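Local atomic coordinates of NADH kinase POS5 (Saccharomyces cerevisiae, PDB entry 3AFO), a protein that phosphorylates NADH, and with a twofold lower preference NAD(+), using ATP, as a mitochondrial anti-oxidant factor and key source of cellular NADPH. Residues 46-49 with 55-58; 118-121 with 125-128; 142-147 with 152-157. One frame throughout, in Å; residues are numbered along the deposited sequence. Where two conformers were deposited one is given.

Interaction 1: 46-49 with 55-58; sequences ITKK and TREA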
loop_
_atom_site.group_PDB
_atom_site.type_symbol
_atom_site.label_atom_id
_atom_site.label_comp_id
_atom_site.label_asym_id
_atom_site.label_seq_id
_atom_site.Cartn_x
_atom_site.Cartn_y
_atom_site.Cartn_z
ATOM N N ILE A 46 -32.251 1.606 -26.068
ATOM C CA ILE A 46 -30.978 2.288 -26.291
ATOM C C ILE A 46 -30.858 3.498 -25.385
ATOM O O ILE A 46 -31.757 4.349 -25.342
ATOM C CB ILE A 46 -30.792 2.733 -27.771
ATOM C CG1 ILE A 46 -31.139 1.595 -28.730
ATOM C CG2 ILE A 46 -29.350 3.209 -28.017
ATOM C CD1 ILE A 46 -31.378 2.056 -30.143
ATOM N N THR A 47 -29.749 3.563 -24.651
ATOM C CA THR A 47 -29.454 4.695 -23.782
ATOM C C THR A 47 -28.122 5.306 -24.190
ATOM O O THR A 47 -27.273 4.628 -24.770
ATOM C CB THR A 47 -29.373 4.273 -22.298
ATOM O OG1 THR A 47 -28.198 3.481 -22.085
ATOM C CG2 THR A 47 -30.580 3.465 -21.915
ATOM N N LYS A 48 -27.944 6.588 -23.886
ATOM C CA LYS A 48 -26.698 7.275 -24.231
ATOM C C LYS A 48 -26.254 8.210 -23.126
ATOM O O LYS A 48 -27.052 8.645 -22.303
ATOM C CB LYS A 48 -26.842 8.049 -25.546
ATOM C CG LYS A 48 -27.830 9.213 -25.498
ATOM C CD LYS A 48 -27.843 9.971 -26.820
ATOM C CE LYS A 48 -28.937 11.046 -26.846
ATOM N NZ LYS A 48 -28.802 12.058 -25.747
ATOM N N LYS A 49 -24.965 8.517 -23.115
ATOM C CA LYS A 49 -24.460 9.519 -22.205
ATOM C C LYS A 49 -25.063 10.860 -22.626
ATOM O O LYS A 49 -24.958 11.254 -23.794
ATOM C CB LYS A 49 -22.932 9.554 -22.231
ATOM C CG LYS A 49 -22.343 10.509 -21.191
ATOM C CD LYS A 49 -20.836 10.485 -21.223
ATOM C CE LYS A 49 -20.272 11.662 -20.462
ATOM N NZ LYS A 49 -18.902 11.925 -20.967
ATOM N N THR A 55 -22.576 10.813 -28.803
ATOM C CA THR A 55 -23.523 9.738 -28.440
ATOM C C THR A 55 -24.934 9.970 -29.002
ATOM O O THR A 55 -25.644 9.011 -29.296
ATOM C CB THR A 55 -23.587 9.446 -26.917
ATOM O OG1 THR A 55 -24.281 10.498 -26.239
ATOM C CG2 THR A 55 -22.182 9.271 -26.320
ATOM N N ARG A 56 -25.332 11.232 -29.137
ATOM C CA ARG A 56 -26.576 11.571 -29.826
ATOM C C ARG A 56 -26.460 11.209 -31.313
ATOM O O ARG A 56 -27.368 10.599 -31.887
ATOM C CB ARG A 56 -26.917 13.049 -29.618
ATOM C CG ARG A 56 -28.229 13.513 -30.259
ATOM C CD ARG A 56 -28.561 14.960 -29.841
ATOM N NE ARG A 56 -29.365 15.666 -30.843
ATOM C CZ ARG A 56 -29.992 16.826 -30.638
ATOM N NH1 ARG A 56 -29.931 17.434 -29.454
ATOM N NH2 ARG A 56 -30.696 17.383 -31.622
ATOM N N GLU A 57 -25.323 11.542 -31.917
ATOM C CA GLU A 57 -25.043 11.175 -33.301
ATOM C C GLU A 57 -25.024 9.668 -33.501
ATOM O O GLU A 57 -25.584 9.161 -34.477
ATOM C CB GLU A 57 -23.717 11.784 -33.761
ATOM C CG GLU A 57 -23.814 13.287 -34.075
ATOM C CD GLU A 57 -22.455 13.967 -34.156
ATOM O OE1 GLU A 57 -21.463 13.298 -34.526
ATOM O OE2 GLU A 57 -22.381 15.177 -33.841
ATOM N N ALA A 58 -24.376 8.962 -32.574
ATOM C CA ALA A 58 -24.293 7.501 -32.623
ATOM C C ALA A 58 -25.665 6.854 -32.466
ATOM O O ALA A 58 -25.964 5.871 -33.149
ATOM C CB ALA A 58 -23.340 6.978 -31.555
#

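Interaction 2: 118-121 with 125-128; sequences LVTL and GTIL. With NAI (1,4-dihydronicotinamide adenine dinucleotide), chain C.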
loop_
_atom_site.group_PDB
_atom_site.type_symbol
_atom_site.label_atom_id
_atom_site.label_comp_id
_atom_site.label_asym_id
_atom_site.label_seq_id
_atom_site.Cartn_x
_atom_site.Cartn_y
_atom_site.Cartn_z
ATOM N N LEU A 118 -30.514 -4.340 -23.801
ATOM C CA LEU A 118 -30.052 -3.007 -23.457
ATOM C C LEU A 118 -28.796 -2.692 -24.269
ATOM O O LEU A 118 -27.830 -3.447 -24.227
ATOM C CB LEU A 118 -29.776 -2.892 -21.940
ATOM C CG LEU A 118 -29.025 -1.643 -21.427
ATOM C CD1 LEU A 118 -29.808 -0.353 -21.681
ATOM C CD2 LEU A 118 -28.642 -1.761 -19.940
ATOM N N VAL A 119 -28.833 -1.584 -25.015
ATOM C CA VAL A 119 -27.682 -1.098 -25.764
ATOM C C VAL A 119 -27.275 0.259 -25.178
ATOM O O VAL A 119 -28.088 1.171 -25.104
ATOM C CB VAL A 119 -27.987 -0.941 -27.279
ATOM C CG1 VAL A 119 -26.819 -0.263 -27.993
ATOM C CG2 VAL A 119 -28.279 -2.315 -27.939
ATOM N N THR A 120 -26.019 0.374 -24.752
ATOM C CA THR A 120 -25.510 1.618 -24.172
ATOM C C THR A 120 -24.501 2.306 -25.107
ATOM O O THR A 120 -23.658 1.659 -25.725
ATOM C CB THR A 120 -24.870 1.384 -22.775
ATOM O OG1 THR A 120 -23.794 0.465 -22.916
ATOM C CG2 THR A 120 -25.896 0.796 -21.794
ATOM N N LEU A 121 -24.617 3.624 -25.203
ATOM C CA LEU A 121 -23.745 4.426 -26.040
ATOM C C LEU A 121 -23.071 5.503 -25.174
ATOM O O LEU A 121 -23.669 6.527 -24.855
ATOM C CB LEU A 121 -24.552 5.055 -27.188
ATOM C CG LEU A 121 -25.336 4.098 -28.092
ATOM C CD1 LEU A 121 -26.286 4.879 -28.961
ATOM C CD2 LEU A 121 -24.432 3.224 -28.956
ATOM N N GLY A 125 -20.462 4.957 -16.744
ATOM C CA GLY A 125 -21.662 5.545 -16.151
ATOM C C GLY A 125 -22.933 5.230 -16.937
ATOM O O GLY A 125 -23.998 5.044 -16.352
ATOM N N THR A 126 -22.806 5.139 -18.261
ATOM C CA THR A 126 -23.942 4.836 -19.135
ATOM C C THR A 126 -24.470 3.424 -18.886
ATOM O O THR A 126 -25.680 3.235 -18.731
ATOM C CB THR A 126 -23.592 5.022 -20.628
ATOM O OG1 THR A 126 -22.843 6.233 -20.783
ATOM C CG2 THR A 126 -24.872 5.101 -21.472
ATOM N N ILE A 127 -23.564 2.454 -18.841
ATOM C CA ILE A 127 -23.905 1.087 -18.447
ATOM C C ILE A 127 -24.550 1.069 -17.056
ATOM O O ILE A 127 -25.635 0.511 -16.883
ATOM C CB ILE A 127 -22.658 0.179 -18.447
ATOM C CG1 ILE A 127 -22.012 0.161 -19.834
ATOM C CG2 ILE A 127 -23.007 -1.235 -18.001
ATOM C CD1 ILE A 127 -20.751 -0.671 -19.900
ATOM N N LEU A 128 -23.882 1.686 -16.073
ATOM C CA LEU A 128 -24.360 1.704 -14.692
ATOM C C LEU A 128 -25.806 2.221 -14.541
ATOM O O LEU A 128 -26.648 1.563 -13.926
ATOM C CB LEU A 128 -23.383 2.481 -13.784
ATOM C CG LEU A 128 -22.006 1.830 -13.565
ATOM C CD1 LEU A 128 -21.210 2.663 -12.579
ATOM C CD2 LEU A 128 -22.115 0.401 -13.056
HETATM P PA NAI C . -17.669 8.951 -12.769
HETATM O O1A NAI C . -17.459 9.344 -14.201
HETATM O O2A NAI C . -17.636 10.178 -11.709
HETATM O O5B NAI C . -16.548 7.993 -12.246
HETATM C C5B NAI C . -16.203 6.973 -13.052
HETATM C C4B NAI C . -14.729 6.978 -13.237
HETATM O O4B NAI C . -14.437 5.629 -12.781
HETATM C C3B NAI C . -14.665 6.979 -14.760
HETATM O O3B NAI C . -13.326 7.249 -15.178
HETATM C C2B NAI C . -15.061 5.533 -15.066
HETATM O O2B NAI C . -14.535 5.089 -16.309
HETATM C C1B NAI C . -14.358 4.771 -13.943
HETATM N N9A NAI C . -15.059 3.493 -13.635
HETATM C C8A NAI C . -16.332 3.332 -13.256
HETATM N N7A NAI C . -16.575 2.022 -13.082
HETATM C C5A NAI C . -15.447 1.355 -13.329
HETATM C C6A NAI C . -15.079 0.008 -13.309
HETATM N N6A NAI C . -15.942 -0.972 -12.975
HETATM N N1A NAI C . -13.810 -0.306 -13.639
HETATM C C2A NAI C . -12.921 0.617 -13.974
HETATM N N3A NAI C . -13.240 1.903 -14.000
HETATM C C4A NAI C . -14.488 2.296 -13.689
HETATM O O3 NAI C . -19.138 8.230 -12.494
HETATM P PN NAI C . -19.661 6.960 -13.328
HETATM O O1N NAI C . -18.899 6.840 -14.615
HETATM O O2N NAI C . -21.133 7.059 -13.255
HETATM O O5D NAI C . -19.214 5.651 -12.457
HETATM C C5D NAI C . -19.594 5.526 -11.097
HETATM C C4D NAI C . -18.434 4.951 -10.299
HETATM O O4D NAI C . -17.534 6.050 -10.026
HETATM C C3D NAI C . -18.828 4.502 -8.901
HETATM O O3D NAI C . -19.388 3.182 -8.926
HETATM C C2D NAI C . -17.459 4.526 -8.183
HETATM O O2D NAI C . -16.882 3.211 -8.195
HETATM C C1D NAI C . -16.616 5.471 -9.089
HETATM N N1N NAI C . -16.039 6.517 -8.231
HETATM C C2N NAI C . -14.654 6.546 -8.109
HETATM C C3N NAI C . -14.029 7.482 -7.302
HETATM C C7N NAI C . -12.481 7.468 -7.225
HETATM O O7N NAI C . -11.849 8.290 -6.563
HETATM N N7N NAI C . -11.896 6.520 -7.929
HETATM C C4N NAI C . -14.811 8.412 -6.605
HETATM C C5N NAI C . -16.218 8.396 -6.712
HETATM C C6N NAI C . -16.848 7.447 -7.519
#

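Interaction 3: 142-147 with 152-157; sequences VLAFAL and FLSPFD. With NAI (1,4-dihydronicotinamide adenine dinucleotide), chain C.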
loop_
_atom_site.group_PDB
_atom_site.type_symbol
_atom_site.label_atom_id
_atom_site.label_comp_id
_atom_site.label_asym_id
_atom_site.label_seq_id
_atom_site.Cartn_x
_atom_site.Cartn_y
_atom_site.Cartn_z
ATOM N N VAL A 142 -26.663 -7.004 -22.062
ATOM C CA VAL A 142 -26.166 -5.631 -22.226
ATOM C C VAL A 142 -25.109 -5.553 -23.323
ATOM O O VAL A 142 -24.078 -6.232 -23.263
ATOM C CB VAL A 142 -25.575 -5.073 -20.900
ATOM C CG1 VAL A 142 -25.123 -3.613 -21.070
ATOM C CG2 VAL A 142 -26.592 -5.183 -19.765
ATOM N N LEU A 143 -25.380 -4.723 -24.325
ATOM C CA LEU A 143 -24.467 -4.507 -25.443
ATOM C C LEU A 143 -23.923 -3.097 -25.323
ATOM O O LEU A 143 -24.668 -2.127 -25.449
ATOM C CB LEU A 143 -25.186 -4.678 -26.799
ATOM C CG LEU A 143 -24.323 -4.476 -28.057
ATOM C CD1 LEU A 143 -23.059 -5.319 -28.018
ATOM C CD2 LEU A 143 -25.107 -4.719 -29.372
ATOM N N ALA A 144 -22.618 -3.000 -25.074
ATOM C CA ALA A 144 -22.032 -1.745 -24.646
ATOM C C ALA A 144 -21.018 -1.216 -25.665
ATOM O O ALA A 144 -20.020 -1.879 -25.968
ATOM C CB ALA A 144 -21.395 -1.913 -23.261
ATOM N N PHE A 145 -21.294 -0.028 -26.197
ATOM C CA PHE A 145 -20.389 0.626 -27.147
ATOM C C PHE A 145 -19.746 1.857 -26.537
ATOM O O PHE A 145 -20.433 2.719 -25.998
ATOM C CB PHE A 145 -21.135 1.056 -28.414
ATOM C CG PHE A 145 -21.647 -0.090 -29.242
ATOM C CD1 PHE A 145 -20.785 -0.831 -30.037
ATOM C CD2 PHE A 145 -23.008 -0.398 -29.253
ATOM C CE1 PHE A 145 -21.264 -1.886 -30.822
ATOM C CE2 PHE A 145 -23.492 -1.439 -30.033
ATOM C CZ PHE A 145 -22.621 -2.188 -30.815
ATOM N N ALA A 146 -18.427 1.941 -26.656
ATOM C CA ALA A 146 -17.650 3.049 -26.097
ATOM C C ALA A 146 -17.622 4.262 -27.021
ATOM O O ALA A 146 -17.124 4.189 -28.154
ATOM C CB ALA A 146 -16.242 2.588 -25.800
ATOM N N LEU A 147 -18.163 5.372 -26.536
ATOM C CA LEU A 147 -18.090 6.638 -27.247
ATOM C C LEU A 147 -17.546 7.698 -26.315
ATOM O O LEU A 147 -17.781 7.638 -25.112
ATOM C CB LEU A 147 -19.466 7.058 -27.762
ATOM C CG LEU A 147 -19.892 6.273 -29.006
ATOM C CD1 LEU A 147 -21.298 5.754 -28.857
ATOM C CD2 LEU A 147 -19.706 7.093 -30.286
ATOM N N PHE A 152 -13.799 1.606 -18.715
ATOM C CA PHE A 152 -13.271 0.256 -18.626
ATOM C C PHE A 152 -14.232 -0.826 -19.127
ATOM O O PHE A 152 -13.786 -1.837 -19.665
ATOM C CB PHE A 152 -12.860 -0.043 -17.179
ATOM C CG PHE A 152 -12.183 -1.383 -16.989
ATOM C CD1 PHE A 152 -10.851 -1.573 -17.377
ATOM C CD2 PHE A 152 -12.866 -2.447 -16.406
ATOM C CE1 PHE A 152 -10.206 -2.799 -17.196
ATOM C CE2 PHE A 152 -12.238 -3.684 -16.211
ATOM C CZ PHE A 152 -10.894 -3.866 -16.611
ATOM N N LEU A 153 -15.538 -0.610 -18.952
ATOM C CA LEU A 153 -16.528 -1.696 -19.109
ATOM C C LEU A 153 -17.039 -1.977 -20.531
ATOM O O LEU A 153 -17.328 -3.137 -20.853
ATOM C CB LEU A 153 -17.710 -1.507 -18.142
ATOM C CG LEU A 153 -17.357 -1.452 -16.640
ATOM C CD1 LEU A 153 -18.573 -1.098 -15.805
ATOM C CD2 LEU A 153 -16.739 -2.759 -16.152
ATOM N N SER A 154 -17.174 -0.942 -21.362
ATOM C CA SER A 154 -17.683 -1.120 -22.730
ATOM C C SER A 154 -16.646 -1.786 -23.633
ATOM O O SER A 154 -15.614 -1.180 -23.932
ATOM C CB SER A 154 -18.106 0.223 -23.331
ATOM O OG SER A 154 -19.001 0.923 -22.480
ATOM N N PRO A 155 -16.907 -3.031 -24.082
ATOM C CA PRO A 155 -15.869 -3.726 -24.841
ATOM C C PRO A 155 -15.779 -3.360 -26.336
ATOM O O PRO A 155 -14.803 -3.736 -26.981
ATOM C CB PRO A 155 -16.262 -5.212 -24.705
ATOM C CG PRO A 155 -17.441 -5.250 -23.763
ATOM C CD PRO A 155 -18.074 -3.903 -23.870
ATOM N N PHE A 156 -16.782 -2.665 -26.876
ATOM C CA PHE A 156 -16.850 -2.406 -28.319
ATOM C C PHE A 156 -16.734 -0.945 -28.684
ATOM O O PHE A 156 -17.344 -0.077 -28.056
ATOM C CB PHE A 156 -18.165 -2.943 -28.915
ATOM C CG PHE A 156 -18.384 -4.403 -28.669
ATOM C CD1 PHE A 156 -17.707 -5.348 -29.422
ATOM C CD2 PHE A 156 -19.244 -4.831 -27.660
ATOM C CE1 PHE A 156 -17.885 -6.710 -29.180
ATOM C CE2 PHE A 156 -19.423 -6.181 -27.411
ATOM C CZ PHE A 156 -18.749 -7.120 -28.179
ATOM N N ASP A 157 -15.960 -0.692 -29.730
ATOM C CA ASP A 157 -15.942 0.593 -30.407
ATOM C C ASP A 157 -17.260 0.701 -31.164
ATOM O O ASP A 157 -17.667 -0.253 -31.806
ATOM C CB ASP A 157 -14.785 0.597 -31.412
ATOM C CG ASP A 157 -14.456 1.983 -31.937
ATOM O OD1 ASP A 157 -15.382 2.789 -32.212
ATOM O OD2 ASP A 157 -13.247 2.262 -32.097
HETATM P PA NAI C . -17.669 8.951 -12.769
HETATM O O1A NAI C . -17.459 9.344 -14.201
HETATM O O2A NAI C . -17.636 10.178 -11.709
HETATM O O5B NAI C . -16.548 7.993 -12.246
HETATM C C5B NAI C . -16.203 6.973 -13.052
HETATM C C4B NAI C . -14.729 6.978 -13.237
HETATM O O4B NAI C . -14.437 5.629 -12.781
HETATM C C3B NAI C . -14.665 6.979 -14.760
HETATM O O3B NAI C . -13.326 7.249 -15.178
HETATM C C2B NAI C . -15.061 5.533 -15.066
HETATM O O2B NAI C . -14.535 5.089 -16.309
HETATM C C1B NAI C . -14.358 4.771 -13.943
HETATM N N9A NAI C . -15.059 3.493 -13.635
HETATM C C8A NAI C . -16.332 3.332 -13.256
HETATM N N7A NAI C . -16.575 2.022 -13.082
HETATM C C5A NAI C . -15.447 1.355 -13.329
HETATM C C6A NAI C . -15.079 0.008 -13.309
HETATM N N6A NAI C . -15.942 -0.972 -12.975
HETATM N N1A NAI C . -13.810 -0.306 -13.639
HETATM C C2A NAI C . -12.921 0.617 -13.974
HETATM N N3A NAI C . -13.240 1.903 -14.000
HETATM C C4A NAI C . -14.488 2.296 -13.689
HETATM O O3 NAI C . -19.138 8.230 -12.494
HETATM P PN NAI C . -19.661 6.960 -13.328
HETATM O O1N NAI C . -18.899 6.840 -14.615
HETATM O O2N NAI C . -21.133 7.059 -13.255
HETATM O O5D NAI C . -19.214 5.651 -12.457
HETATM C C5D NAI C . -19.594 5.526 -11.097
HETATM C C4D NAI C . -18.434 4.951 -10.299
HETATM O O4D NAI C . -17.534 6.050 -10.026
HETATM C C3D NAI C . -18.828 4.502 -8.901
HETATM O O3D NAI C . -19.388 3.182 -8.926
HETATM C C2D NAI C . -17.459 4.526 -8.183
HETATM O O2D NAI C . -16.882 3.211 -8.195
HETATM C C1D NAI C . -16.616 5.471 -9.089
HETATM N N1N NAI C . -16.039 6.517 -8.231
HETATM C C2N NAI C . -14.654 6.546 -8.109
HETATM C C3N NAI C . -14.029 7.482 -7.302
HETATM C C7N NAI C . -12.481 7.468 -7.225
HETATM O O7N NAI C . -11.849 8.290 -6.563
HETATM N N7N NAI C . -11.896 6.520 -7.929
HETATM C C4N NAI C . -14.811 8.412 -6.605
HETATM C C5N NAI C . -16.218 8.396 -6.712
HETATM C C6N NAI C . -16.848 7.447 -7.519
HETATM O O HOH W 1 -21.525 1.926 -23.185
#

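Interaction 1: 46-49 with 55-58
Within the beta-alpha-beta unit of strand 43-48, helix 53-69 and strand 74-76, Lys48 at the end of the first strand and Lys49 just beyond meet Thr55 and Arg56 in the first turn of the helix. The one hydrogen bond across the contact runs from the hydroxyl OG1 of Thr55 to the backbone O of Lys49, 2.6 Å long. It comes in the carbonyl plane, on a lone pair, with a C=O...donor angle of 143°. Thr52 O is also a hydrogen-bond partner of OG1, so the single proton is probably shared between the two carbonyl oxygens. With a valine here, the carbonyl of Lys49 would probably lose its hydroxyl mate, and this loop residue its polar tie to the helix. Beside this bond lies the aliphatic part of Lys48, whose CB is 3.6 Å from Thr55 OG1. The chain runs extended as far as CE and then bends (chi4 58°), and on the way its CD passes 3.4 Å from Thr55 O. The ammonium group goes on to a salt bridge with Glu84, while Arg56, lying alongside and pointing the same way, has its NE bridged to Asp88. These acidic partners probably temper the repulsion between the two cations, whose NZ of Lys48 and NE of Arg56 are 6.3 Å apart. Near the backbone of Arg56 the pair meets through carbon: Lys48 CE stands 4.0 Å from Arg56 CB.

Interaction 2: 118-121 with 125-128
Thr120 holds OG1 between its backbone N and carbonyl carbon (chi1 60°), which sends CG2 to the side of the backbone N and lets both branches reach helix 124-132. Thr126 is set differently: CG2 is anti to its N and OG1 lies beside that N (chi1 -43°), the methyl group thus facing the strand while the hydroxyl folds back toward the start of the helix. The contact that follows has no hydrogen bond between the two segments and is built from van der Waals packing of two threonines and an isoleucine, partly against backbone oxygens. Thr126 CG2 lies 3.9 Å from Thr120 CB and equally far from the backbone O of Leu121, so a single methyl group spans two consecutive strand residues. The methyl group of Thr120, CG2, sits 3.9 Å from both Thr126 O and Ile127 CA, against the backbone of the first helical turn. Ile127 crosses Thr120 at about a right angle, and its CG1 comes to 3.6 Å from Thr120 OG1. The hydroxyl of Thr126 is satisfied locally by a hydrogen bond with Gly123 N, which is consistent with the rotation that turns the methyl group inward. All four touching residues are buried. Helix residues on the side turned from the strand meet the bound NADH instead: Gly125 N is 3.2 Å from O1N of the dinucleotide, and Leu128 CD1 is 3.6 Å from its O5D. A CB on Gly125 would come within 2.8 Å of O2N, closer than packing allows. Strand, glycine-rich turn and helix form the first part of a beta-alpha-beta unit, and the turn carries the GGDG motif of the NAD kinase family, ending at Gly125, with the helix N-terminus facing the pyrophosphate.

Interaction 3: 142-147 with 152-157
Phe156, paired with Phe145 in a parallel beta bridge, packs its side chain along the neighbouring strand from its base outward. CB lies 3.5 Å from Phe145 CD1, the two side chains meeting obliquely, and is nearly as close to Ala144 O. CG stands beside its own backbone N, anti to the carbonyl carbon (chi1 -57°), and together with chi2 of -77° this brings the CD2 side of the ring to the strand. There CD2 approaches Ala144 O at 3.5 Å, the oxygen lying at the ring edge and in its plane. Farther out, CE2 is 3.8 Å from Leu143 CD1, the leucine crossing at about a right angle. Pro155 CB lies 4.2 Å above one ring face, offset toward the rim. The backbone supplies the firm bond: Ala146 N donates to Phe156 O over 2.7 Å, almost straight (172° at the hydrogen), whereas Phe156 N to Ala144 O is weak. Before the bridge, a water joins Ser154 OG to Phe145 O, and Ser154 CB rests 3.9 Å from Ala146 CB. At the start of 152-157, Phe152 CB touches adenine C2A of NADH at 3.3 Å. Strand 156-157 forms one edge of the five-stranded parallel sheet within this chain, next to strand 142-146: Val164 of helix 161-169 packs on Leu143 and Phe156, while Ile127 of helix 124-132 packs on Ala144 and Ser154.

In the fold
The three contacts follow one another in sequence and meet in one parallel sheet, where 118-121 lies between strands 43-48 and 142-146. Interactions 1 and 2, with centres about 9 Å apart, are joined by probable hydrogen bonds including Lys49 N to Leu121 O (2.9 Å). Interactions 2 and 3, about 8 Å apart between centres, share Leu118 O to Leu143 N (2.8 Å), and Ile127 CD1 packs 3.5 Å from Ser154 OG. Thr55 CG2 on Leu147 CB (3.8 Å) links interactions 1 and 3. Interactions 2 and 3 both touch NADH, and Asp124 connects them by hydrogen bonds to Phe152 N, Leu153 N and the ligand; the side chain of Lys49 stays about 7 Å from NADH (nearest atoms).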